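Local atomic coordinates of uncharacterized protein (Bacillus subtilis, PDB entry 5DQV), a protein that acts as a metal-dependent nucleotide pyrophosphohydrolase of the HD-domain family, probably cleaving nucleoside triphosphates with release of pyrophosphate. Residues N51-I56 / A96-H101; E122-Q127 / M175-T180. One frame throughout, in Å; residues are numbered along the deposited sequence.

How the contacts relate
Contact 1 joins helices 54-63 and 93-106, and contact 2 uses helix 121-132, which borders contact 1 through Glu122; their centres lie about 13 Å apart. OE1 of Glu122 forms a salt bridge with Arg98 NH2 at 3.1 Å, while its OE2 stands 2.9 Å from Asp53 N, a probable hydrogen bond. Neither contact supplies a ligand to the nickel ion held by His35, His64, Asp65 and Asp130. The side chain of Val99 in contact 1 is about 13 Å from that metal and that of Gln127 in contact 2 about 9 Å; Asp130 belongs to the same helix as Gln127, so contact 2 packs the segment 175-180 onto the helix that carries a nickel ligand.

Contact 1: residues N51-I56 / A96-H101; sequences NADLFI and ADRVIH
In the conformer described, the guanidinium of Arg98 lies across the side chain of Ile56, with CG1 of the isoleucine 3.6 Å from Arg98 CZ and above the centre of the guanidinium plane. This is a face contact, and the two side chains cross at about a right angle. Asp53 approaches the same group obliquely, its carboxylate plane turned 87° from the guanidinium plane. That near-perpendicular setting rules out a two-pronged, coplanar pairing: OD2 of Asp53 reaches Arg98 NH1 at 3.4 Å in a salt bridge whose hydrogen bond is weak, with an N-H...O angle of 138°. The firmer polar partner of the arginine is Glu122, which forms a salt bridge with NH2. A bend at chi3 turns the end of the otherwise extended Arg98 chain so that the guanidinium comes over Ile56.

Asp53 has a second task. It is the N-cap of helix 54-63, and its OD1 accepts from Ile56 N at 3.0 Å, the N-H reaching it from above the carboxylate plane. With CG anti to the backbone N (chi1 -175°), the carboxylate serves the helix start through one oxygen and Arg98 through the other. The apolar side of the contact is looser: Ile56 CD1 lies 4.1 Å from Val99 CG2, the two side chains crossing at a slant.

The contact therefore joins the first turn of helix 54-63 to the middle of helix 93-106 within the all-helical HD domain. Val99 also packs on Thr59 and Val63, farther along helix 54-63, and on Leu86 of helix 79-88, while Ile56 touches Glu122 of helix 121-132. Helix 79-88 thus packs on the 96-101 side and helix 121-132 on the 51-56 side.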
ATOM      1  N   ASN A  51      -6.472 -32.757  -5.356  1.00 25.09           N
ATOM      2  CA  ASN A  51      -6.243 -34.075  -4.734  1.00 25.40           C
ATOM      3  C   ASN A  51      -4.817 -34.275  -4.276  1.00 24.97           C
ATOM      4  O   ASN A  51      -4.260 -35.357  -4.466  1.00 26.09           O
ATOM      5  CB  ASN A  51      -6.600 -35.215  -5.708  1.00 27.54           C
ATOM      6  CG  ASN A  51      -8.077 -35.380  -5.895  1.00 29.36           C
ATOM      7  OD1 ASN A  51      -8.609 -35.078  -6.953  1.00 31.79           O
ATOM      8  ND2 ASN A  51      -8.741 -35.886  -4.876  1.00 29.68           N
ATOM      9  N   ALA A  52      -4.229 -33.242  -3.671  1.00 23.63           N
ATOM     10  CA  ALA A  52      -2.891 -33.313  -3.133  1.00 23.77           C
ATOM     11  C   ALA A  52      -3.021 -33.791  -1.682  1.00 25.25           C
ATOM     12  O   ALA A  52      -4.131 -33.848  -1.144  1.00 26.18           O
ATOM     13  CB  ALA A  52      -2.227 -31.951  -3.220  1.00 23.55           C
ATOM     14  N   ASP A  53      -1.923 -34.187  -1.065  1.00 25.67           N
ATOM     15  CA  ASP A  53      -1.952 -34.575   0.353  1.00 27.04           C
ATOM     16  C   ASP A  53      -2.182 -33.356   1.222  1.00 25.92           C
ATOM     17  O   ASP A  53      -1.285 -32.511   1.338  1.00 24.94           O
ATOM     18  CB  ASP A  53      -0.643 -35.217   0.750  1.00 27.66           C
ATOM     19  CG  ASP A  53      -0.660 -35.754   2.199  1.00 31.99           C
ATOM     20  OD1 ASP A  53      -0.980 -35.067   3.222  1.00 33.86           O
ATOM     21  OD2 ASP A  53      -0.313 -36.904   2.301  1.00 34.79           O
ATOM     22  N   LEU A  54      -3.353 -33.254   1.844  1.00 26.28           N
ATOM     23  CA  LEU A  54      -3.736 -31.993   2.538  1.00 26.36           C
ATOM     24  C   LEU A  54      -2.913 -31.712   3.816  1.00 26.36           C
ATOM     25  O   LEU A  54      -2.649 -30.540   4.169  1.00 24.94           O
ATOM     26  CB  LEU A  54      -5.232 -31.988   2.883  1.00 26.90           C
ATOM     27  CG  LEU A  54      -6.222 -32.011   1.730  1.00 29.89           C
ATOM     28  CD1 LEU A  54      -7.693 -31.830   2.200  1.00 27.46           C
ATOM     29  CD2 LEU A  54      -5.856 -30.966   0.620  1.00 27.86           C
ATOM     30  N   PHE A  55      -2.509 -32.779   4.506  1.00 27.16           N
ATOM     31  CA  PHE A  55      -1.727 -32.584   5.704  1.00 27.26           C
ATOM     32  C   PHE A  55      -0.367 -32.017   5.349  1.00 25.21           C
ATOM     33  O   PHE A  55       0.132 -31.094   6.016  1.00 24.15           O
ATOM     34  CB  PHE A  55      -1.601 -33.881   6.515  1.00 29.89           C
ATOM     35  CG  PHE A  55      -0.829 -33.709   7.794  1.00 31.11           C
ATOM     36  CD1 PHE A  55      -1.329 -32.903   8.801  1.00 33.40           C
ATOM     37  CD2 PHE A  55       0.392 -34.332   7.973  1.00 33.18           C
ATOM     38  CE1 PHE A  55      -0.643 -32.719   9.962  1.00 36.69           C
ATOM     39  CE2 PHE A  55       1.092 -34.168   9.114  1.00 35.07           C
ATOM     40  CZ  PHE A  55       0.562 -33.359  10.142  1.00 38.49           C
ATOM     41  N   ILE A  56       0.234 -32.537   4.277  1.00 24.93           N
ATOM     42  CA  ILE A  56       1.553 -32.057   3.894  1.00 25.07           C
ATOM     43  C   ILE A  56       1.408 -30.629   3.385  1.00 23.15           C
ATOM     44  O   ILE A  56       2.238 -29.762   3.683  1.00 24.00           O
ATOM     45  CB  ILE A  56       2.246 -32.969   2.825  1.00 24.63           C
ATOM     46  CG1 ILE A  56       2.545 -34.380   3.368  1.00 29.62           C
ATOM     47  CG2 ILE A  56       3.497 -32.321   2.314  1.00 24.82           C
ATOM     48  CD1 ILE A  56       3.401 -34.389   4.690  1.00 29.91           C
ATOM     49  N   ALA A  96       7.812 -35.415   7.637  1.00 24.24           N
ATOM     50  CA  ALA A  96       8.704 -34.335   7.962  1.00 23.51           C
ATOM     51  C   ALA A  96       9.763 -34.091   6.856  1.00 23.79           C
ATOM     52  O   ALA A  96      10.025 -32.953   6.458  1.00 22.16           O
ATOM     53  CB  ALA A  96       9.344 -34.600   9.347  1.00 23.70           C
ATOM     54  N   ASP A  97      10.310 -35.163   6.296  1.00 26.35           N
ATOM     55  CA  ASP A  97      11.257 -35.045   5.187  1.00 27.68           C
ATOM     56  C   ASP A  97      10.587 -34.367   3.960  1.00 27.42           C
ATOM     57  O   ASP A  97      11.218 -33.514   3.285  1.00 25.98           O
ATOM     58  CB  ASP A  97      11.767 -36.457   4.762  1.00 30.96           C
ATOM     59  CG  ASP A  97      12.876 -36.980   5.630  1.00 34.30           C
ATOM     60  OD1 ASP A  97      13.370 -36.236   6.481  1.00 33.62           O
ATOM     61  OD2 ASP A  97      13.270 -38.161   5.464  1.00 41.52           O
ATOM     62  N   ARG A  98       9.330 -34.755   3.661  1.00 26.22           N
ATOM     63  CA  ARG A  98       8.586 -34.204   2.525  0.50 27.01           C
ATOM     64  C   ARG A  98       8.418 -32.699   2.711  1.00 25.12           C
ATOM     65  O   ARG A  98       8.563 -31.932   1.769  1.00 25.75           O
ATOM     66  CB  ARG A  98       7.185 -34.851   2.383  0.50 28.09           C
ATOM     67  CG  ARG A  98       7.139 -36.249   1.793  0.50 30.47           C
ATOM     68  CD  ARG A  98       5.721 -36.877   1.838  0.50 30.55           C
ATOM     69  NE  ARG A  98       4.797 -36.320   0.841  0.50 30.40           N
ATOM     70  CZ  ARG A  98       3.503 -36.646   0.733  0.50 32.29           C
ATOM     71  NH1 ARG A  98       2.952 -37.560   1.535  0.50 32.91           N
ATOM     72  NH2 ARG A  98       2.753 -36.076  -0.213  0.50 32.27           N
ATOM     73  N   VAL A  99       8.066 -32.297   3.936  1.00 22.14           N
ATOM     74  CA  VAL A  99       7.847 -30.905   4.246  1.00 20.70           C
ATOM     75  C   VAL A  99       9.165 -30.131   4.072  1.00 21.68           C
ATOM     76  O   VAL A  99       9.193 -29.106   3.380  1.00 21.50           O
ATOM     77  CB  VAL A  99       7.280 -30.717   5.642  1.00 19.56           C
ATOM     78  CG1 VAL A  99       7.413 -29.238   6.068  1.00 18.84           C
ATOM     79  CG2 VAL A  99       5.798 -31.179   5.624  1.00 19.86           C
ATOM     80  N   ILE A 100      10.274 -30.700   4.549  1.00 21.21           N
ATOM     81  CA  ILE A 100      11.577 -30.050   4.421  1.00 22.28           C
ATOM     82  C   ILE A 100      11.967 -29.900   2.943  1.00 24.03           C
ATOM     83  O   ILE A 100      12.433 -28.816   2.523  1.00 25.13           O
ATOM     84  CB  ILE A 100      12.633 -30.783   5.312  1.00 23.30           C
ATOM     85  CG1 ILE A 100      12.324 -30.593   6.798  1.00 22.18           C
ATOM     86  CG2 ILE A 100      14.137 -30.409   4.962  1.00 23.70           C
ATOM     87  CD1 ILE A 100      12.124 -29.118   7.278  1.00 20.65           C
ATOM     88  N   HIS A 101      11.744 -30.940   2.144  1.00 26.00           N
ATOM     89  CA  HIS A 101      12.082 -30.900   0.734  0.50 29.69           C
ATOM     90  C   HIS A 101      11.311 -29.781   0.018  1.00 29.16           C
ATOM     91  O   HIS A 101      11.844 -29.136  -0.869  1.00 30.77           O
ATOM     92  CB  HIS A 101      11.843 -32.256   0.054  0.50 32.36           C
ATOM     93  CG  HIS A 101      12.890 -33.296   0.349  0.50 36.60           C
ATOM     94  ND1 HIS A 101      14.234 -33.111   0.081  0.50 42.78           N
ATOM     95  CD2 HIS A 101      12.777 -34.566   0.813  0.50 38.99           C
ATOM     96  CE1 HIS A 101      14.904 -34.202   0.413  0.50 42.35           C
ATOM     97  NE2 HIS A 101      14.043 -35.098   0.866  0.50 41.28           N
TER

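Contact 2: residues E122-Q127 / M175-T180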
ATOM      1  N   GLU A 122       2.671 -31.291  -3.825  1.00 21.65           N
ATOM      2  CA  GLU A 122       2.300 -30.431  -2.688  1.00 20.66           C
ATOM      3  C   GLU A 122       3.081 -29.140  -2.682  1.00 20.23           C
ATOM      4  O   GLU A 122       2.558 -28.082  -2.300  1.00 17.85           O
ATOM      5  CB  GLU A 122       2.533 -31.164  -1.371  1.00 20.36           C
ATOM      6  CG  GLU A 122       1.556 -32.295  -1.123  1.00 20.51           C
ATOM      7  CD  GLU A 122       1.759 -33.526  -2.023  1.00 23.62           C
ATOM      8  OE1 GLU A 122       2.913 -33.854  -2.412  1.00 23.05           O
ATOM      9  OE2 GLU A 122       0.741 -34.175  -2.331  1.00 22.64           O
ATOM     10  N   GLY A 123       4.350 -29.214  -3.051  1.00 21.59           N
ATOM     11  CA  GLY A 123       5.147 -28.000  -3.123  1.00 23.64           C
ATOM     12  C   GLY A 123       4.593 -26.999  -4.142  1.00 22.62           C
ATOM     13  O   GLY A 123       4.564 -25.809  -3.899  1.00 21.79           O
ATOM     14  N   LYS A 124       4.102 -27.517  -5.264  1.00 23.36           N
ATOM     15  CA  LYS A 124       3.505 -26.669  -6.297  1.00 23.24           C
ATOM     16  C   LYS A 124       2.233 -26.014  -5.795  1.00 21.32           C
ATOM     17  O   LYS A 124       1.980 -24.845  -6.085  1.00 19.42           O
ATOM     18  CB  LYS A 124       3.250 -27.463  -7.561  1.00 25.00           C
ATOM     19  CG  LYS A 124       4.503 -27.766  -8.337  1.00 27.48           C
ATOM     20  CD  LYS A 124       4.265 -28.756  -9.427  1.00 30.99           C
ATOM     21  CE  LYS A 124       5.537 -28.903 -10.331  1.00 37.04           C
ATOM     22  NZ  LYS A 124       5.221 -29.913 -11.359  1.00 40.59           N
ATOM     23  N   VAL A 125       1.443 -26.750  -4.987  1.00 20.38           N
ATOM     24  CA  VAL A 125       0.257 -26.170  -4.397  1.00 19.00           C
ATOM     25  C   VAL A 125       0.620 -24.998  -3.437  1.00 18.82           C
ATOM     26  O   VAL A 125       0.028 -23.951  -3.500  1.00 17.43           O
ATOM     27  CB  VAL A 125      -0.612 -27.253  -3.695  1.00 19.15           C
ATOM     28  CG1 VAL A 125      -1.712 -26.640  -2.823  1.00 18.55           C
ATOM     29  CG2 VAL A 125      -1.231 -28.230  -4.743  1.00 20.15           C
ATOM     30  N   VAL A 126       1.574 -25.226  -2.550  1.00 19.89           N
ATOM     31  CA  VAL A 126       2.026 -24.189  -1.606  1.00 20.53           C
ATOM     32  C   VAL A 126       2.576 -22.977  -2.338  1.00 19.82           C
ATOM     33  O   VAL A 126       2.294 -21.811  -1.963  1.00 21.03           O
ATOM     34  CB  VAL A 126       3.040 -24.754  -0.609  1.00 21.86           C
ATOM     35  CG1 VAL A 126       3.585 -23.652   0.308  1.00 23.03           C
ATOM     36  CG2 VAL A 126       2.400 -25.939   0.245  1.00 22.24           C
ATOM     37  N   GLN A 127       3.368 -23.238  -3.375  1.00 20.91           N
ATOM     38  CA  GLN A 127       3.992 -22.171  -4.143  1.00 22.07           C
ATOM     39  C   GLN A 127       2.914 -21.299  -4.761  1.00 20.46           C
ATOM     40  O   GLN A 127       2.967 -20.077  -4.677  1.00 19.67           O
ATOM     41  CB  GLN A 127       4.943 -22.769  -5.202  1.00 24.46           C
ATOM     42  CG  GLN A 127       5.622 -21.737  -6.078  1.00 27.78           C
ATOM     43  CD  GLN A 127       6.632 -22.337  -7.027  1.00 33.37           C
ATOM     44  OE1 GLN A 127       6.288 -23.082  -7.951  1.00 35.06           O
ATOM     45  NE2 GLN A 127       7.895 -22.052  -6.782  1.00 35.39           N
ATOM     46  N   MET A 175       3.193 -18.121 -14.037  1.00 34.73           N
ATOM     47  CA  MET A 175       4.039 -19.164 -13.388  1.00 35.85           C
ATOM     48  C   MET A 175       3.271 -20.037 -12.398  1.00 32.39           C
ATOM     49  O   MET A 175       3.861 -20.789 -11.633  1.00 31.86           O
ATOM     50  CB  MET A 175       5.256 -18.510 -12.696  1.00 38.01           C
ATOM     51  CG  MET A 175       6.260 -17.800 -13.700  1.00 44.22           C
ATOM     52  SD  MET A 175       7.270 -16.596 -12.745  1.00 56.69           S
ATOM     53  CE  MET A 175       8.631 -17.722 -12.498  1.00 51.42           C
ATOM     54  N   MET A 176       1.952 -19.969 -12.449  1.00 29.46           N
ATOM     55  CA  MET A 176       1.101 -20.808 -11.607  1.00 27.41           C
ATOM     56  C   MET A 176       1.244 -22.243 -12.097  1.00 28.16           C
ATOM     57  O   MET A 176       1.246 -22.517 -13.332  1.00 27.06           O
ATOM     58  CB  MET A 176      -0.347 -20.314 -11.678  1.00 26.54           C
ATOM     59  CG  MET A 176      -0.554 -18.938 -11.034  1.00 24.81           C
ATOM     60  SD  MET A 176      -0.389 -18.949  -9.210  1.00 20.04           S
ATOM     61  CE  MET A 176      -0.231 -17.177  -9.099  1.00 28.39           C
ATOM     62  N   ASN A 177       1.386 -23.154 -11.116  1.00 25.44           N
ATOM     63  CA  ASN A 177       1.522 -24.552 -11.351  1.00 26.90           C
ATOM     64  C   ASN A 177       0.184 -25.299 -11.636  1.00 26.87           C
ATOM     65  O   ASN A 177       0.108 -26.110 -12.550  1.00 26.81           O
ATOM     66  CB  ASN A 177       2.227 -25.202 -10.163  1.00 26.45           C
ATOM     67  CG  ASN A 177       3.638 -24.662  -9.956  1.00 28.91           C
ATOM     68  OD1 ASN A 177       4.545 -24.894 -10.795  1.00 28.67           O
ATOM     69  ND2 ASN A 177       3.856 -24.013  -8.789  1.00 25.83           N
ATOM     70  N   THR A 178      -0.842 -25.061 -10.826  1.00 24.64           N
ATOM     71  CA  THR A 178      -2.046 -25.908 -10.865  1.00 24.46           C
ATOM     72  C   THR A 178      -3.149 -25.221 -11.648  1.00 25.32           C
ATOM     73  O   THR A 178      -3.188 -23.983 -11.727  1.00 23.24           O
ATOM     74  CB  THR A 178      -2.540 -26.257  -9.435  1.00 23.28           C
ATOM     75  OG1 THR A 178      -2.912 -25.059  -8.732  1.00 19.92           O
ATOM     76  CG2 THR A 178      -1.437 -26.963  -8.625  1.00 24.31           C
ATOM     77  N   ASP A 179      -4.035 -26.042 -12.218  1.00 25.26           N
ATOM     78  CA  ASP A 179      -5.242 -25.566 -12.859  1.00 26.56           C
ATOM     79  C   ASP A 179      -6.090 -24.733 -11.888  1.00 25.76           C
ATOM     80  O   ASP A 179      -6.568 -23.661 -12.275  1.00 24.71           O
ATOM     81  CB  ASP A 179      -6.058 -26.749 -13.408  1.00 29.34           C
ATOM     82  CG  ASP A 179      -5.385 -27.415 -14.624  1.00 31.39           C
ATOM     83  OD1 ASP A 179      -4.465 -26.790 -15.208  1.00 33.09           O
ATOM     84  OD2 ASP A 179      -5.783 -28.552 -14.977  1.00 36.90           O
ATOM     85  N   THR A 180      -6.234 -25.206 -10.643  1.00 23.93           N
ATOM     86  CA  THR A 180      -7.049 -24.507  -9.664  1.00 24.59           C
ATOM     87  C   THR A 180      -6.481 -23.112  -9.392  1.00 24.51           C
ATOM     88  O   THR A 180      -7.203 -22.107  -9.415  1.00 25.11           O
ATOM     89  CB  THR A 180      -7.179 -25.292  -8.348  1.00 24.17           C
ATOM     90  OG1 THR A 180      -7.758 -26.572  -8.632  1.00 26.34           O
ATOM     91  CG2 THR A 180      -8.097 -24.521  -7.347  1.00 23.43           C
TER
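Asn177 lays its side-chain amide between Lys124 and Gln127, residues nearly one turn apart on helix 121-132. Its CG is anti to the carbonyl carbon, and chi2 of -68° aims ND2 at Gln127 OE1, 2.7 Å away. The bond is short and nearly straight, with an N-H...O angle of 172°. It arrives in the carbonyl plane of Gln127 on a lone pair, and OE1 lies almost in the amide plane of Asn177. The two amide planes are also nearly coplanar, 13° apart, although their side chains cross at about a right angle. Gln127 meets this geometry with an extended chain.

The same ND2 also donates weakly to the backbone oxygen of Lys124, at 3.4 Å. The side chain of Lys124 contributes carbon rather than charge: its CB sits 3.6 Å from Asn177 CB, CG lies as close to the amide carbon, and the extended remainder carries the ammonium away. Farther along, Thr178 CG2 meets Val125 CG2 at 4.1 Å. OG1 of Thr178 stands between its backbone N and carbonyl carbon and caps helix 179-202 by accepting from Ala181 N, leaving the methyl for Val125.

Replacing Asn177 with alanine is likely to leave Gln127 OE1 without this donor and its amide freer to turn. Chemically, ND2 serves its two acceptors within the contact unequally, the glutamine strongly and the backbone weakly. Asp128 OD1 and OD2 accept from the backbone N atoms of Asn177 and Thr178 respectively, so directional polar bonds, with modest apolar packing, probably hold the segment ahead of helix 179-202 against the helix that carries the nickel ligand Asp130.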